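Local coordinates for uncharacterized protein (Eubacterium siraeum, PDB 4NZK) that is of unknown function but belongs to the DHHW family of the SGNH hydrolase clan, which suggests a hydrolase-like fold related to that of AlgX and AlgJ, at residues 83-86 against 87-91. Sequence-based numbering, arbitrary orientation. Where two conformers were deposited one is given.
Sequences ANYA and SYLNE
Y85 meets L89, and N84 meets Y88, in i to i+4 contacts along the first turns of helix 83-96. This helix packs on the mixed seven-stranded sheet, through Y85 and L89 on strand 328-334, and beside helix 344-350. Four backbone hydrogen bonds hold the turns: the N-H groups of S87, Y88, L89 and N90 each bond to the carbonyl oxygen four residues earlier. The bond from L89 N to Y85 O is nearly straight, at 173°. On the buried side, CD1 of L89 makes a CH-pi contact over one face of the Y85 ring, 3.7 Å from its centroid. CD2 of L89 reaches the phenol end, 3.7 Å from Y85 OH. CG of Y85 is anti to the backbone N (chi1 174°) and beside the carbonyl carbon, which turns a ring face to L89 CD1. The Y85 hydroxyl hydrogen-bonds to N104 OD1 on strand 101-107. Next to this pair, the N84 and Y88 side chains run side by side in the same direction. Their amide and ring planes are 43° apart. N84 ND2 lies 3.6 Å from Y88 OH, and each group hydrogen-bonds to E344, through OE2 and OE1 respectively. The Y88 ring also lies against the backbone, with N84 O 3.1 Å above its plane and over its centre. Replacing Y88 by alanine would probably leave E344 OE1 without this phenol partner and the N84 side chain without the ring alongside it. The helix thus shows two chemistries: a mainly apolar face toward the sheet, and a flank where an amide and a phenol share one carboxylate, probably fixing its orientation.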
loop_
_atom_site.group_PDB
_atom_site.type_symbol
_atom_site.label_atom_id
_atom_site.label_comp_id
_atom_site.label_asym_id
_atom_site.label_seq_id
_atom_site.Cartn_x
_atom_site.Cartn_y
_atom_site.Cartn_z
ATOM N N ALA A 83 0.648 17.953 6.501
ATOM C CA ALA A 83 1.828 18.663 6.959
ATOM C C ALA A 83 2.645 17.893 7.974
ATOM O O ALA A 83 3.883 17.889 7.930
ATOM C CB ALA A 83 1.433 20.020 7.528
ATOM N N ASN A 84 1.967 17.220 8.892
ATOM C CA ASN A 84 2.688 16.433 9.891
ATOM C C ASN A 84 3.474 15.325 9.219
ATOM O O ASN A 84 4.660 15.181 9.453
ATOM C CB ASN A 84 1.750 15.845 10.924
ATOM C CG ASN A 84 1.173 16.882 11.873
ATOM O OD1 ASN A 84 1.417 18.080 11.781
ATOM N ND2 ASN A 84 0.433 16.393 12.825
ATOM N N TYR A 85 2.797 14.559 8.372
ATOM C CA TYR A 85 3.447 13.476 7.618
ATOM C C TYR A 85 4.694 13.994 6.895
ATOM O O TYR A 85 5.755 13.382 6.989
ATOM C CB TYR A 85 2.415 12.936 6.600
ATOM C CG TYR A 85 2.949 11.907 5.645
ATOM C CD1 TYR A 85 3.080 10.593 6.035
ATOM C CD2 TYR A 85 3.298 12.235 4.337
ATOM C CE1 TYR A 85 3.542 9.623 5.156
ATOM C CE2 TYR A 85 3.765 11.261 3.449
ATOM C CZ TYR A 85 3.890 9.961 3.859
ATOM O OH TYR A 85 4.359 8.970 3.062
ATOM N N ALA A 86 4.556 15.077 6.149
ATOM C CA ALA A 86 5.715 15.587 5.393
ATOM C C ALA A 86 6.843 15.957 6.344
ATOM O O ALA A 86 7.986 15.656 6.067
ATOM C CB ALA A 86 5.350 16.795 4.538
ATOM N N SER A 87 6.528 16.594 7.464
ATOM C CA SER A 87 7.554 16.953 8.439
ATOM C C SER A 87 8.267 15.732 9.011
ATOM O O SER A 87 9.478 15.754 9.229
ATOM C CB SER A 87 6.937 17.798 9.554
ATOM O OG SER A 87 7.916 18.257 10.472
ATOM N N TYR A 88 7.528 14.661 9.253
ATOM C CA TYR A 88 8.120 13.439 9.765
ATOM C C TYR A 88 9.037 12.779 8.732
ATOM O O TYR A 88 10.122 12.280 9.061
ATOM C CB TYR A 88 7.044 12.464 10.231
ATOM C CG TYR A 88 6.060 13.022 11.247
ATOM C CD1 TYR A 88 6.402 14.063 12.081
ATOM C CD2 TYR A 88 4.771 12.494 11.343
ATOM C CE1 TYR A 88 5.502 14.588 12.988
ATOM C CE2 TYR A 88 3.866 13.005 12.257
ATOM C CZ TYR A 88 4.238 14.054 13.066
ATOM O OH TYR A 88 3.327 14.573 13.984
ATOM N N LEU A 89 8.583 12.705 7.498
ATOM C CA LEU A 89 9.443 12.180 6.426
ATOM C C LEU A 89 10.705 13.012 6.300
ATOM O O LEU A 89 11.790 12.475 6.112
ATOM C CB LEU A 89 8.735 12.159 5.053
ATOM C CG LEU A 89 8.084 10.839 4.704
ATOM C CD1 LEU A 89 7.003 10.430 5.664
ATOM C CD2 LEU A 89 7.541 10.924 3.306
ATOM N N ASN A 90 10.556 14.331 6.381
ATOM C CA ASN A 90 11.723 15.216 6.237
ATOM C C ASN A 90 12.734 14.946 7.353
ATOM O O ASN A 90 13.940 14.921 7.109
ATOM C CB ASN A 90 11.303 16.658 6.243
ATOM C CG ASN A 90 10.605 17.050 4.950
ATOM O OD1 ASN A 90 10.688 16.342 3.931
ATOM N ND2 ASN A 90 9.904 18.181 5.000
ATOM N N GLU A 91 12.223 14.734 8.560
ATOM C CA GLU A 91 13.072 14.432 9.712
ATOM C C GLU A 91 13.781 13.101 9.518
ATOM O O GLU A 91 14.985 12.982 9.804
ATOM C CB GLU A 91 12.252 14.402 11.002
ATOM C CG GLU A 91 13.031 13.925 12.225
ATOM C CD GLU A 91 14.002 14.959 12.781
ATOM O OE1 GLU A 91 13.983 16.129 12.317
ATOM O OE2 GLU A 91 14.760 14.605 13.728
#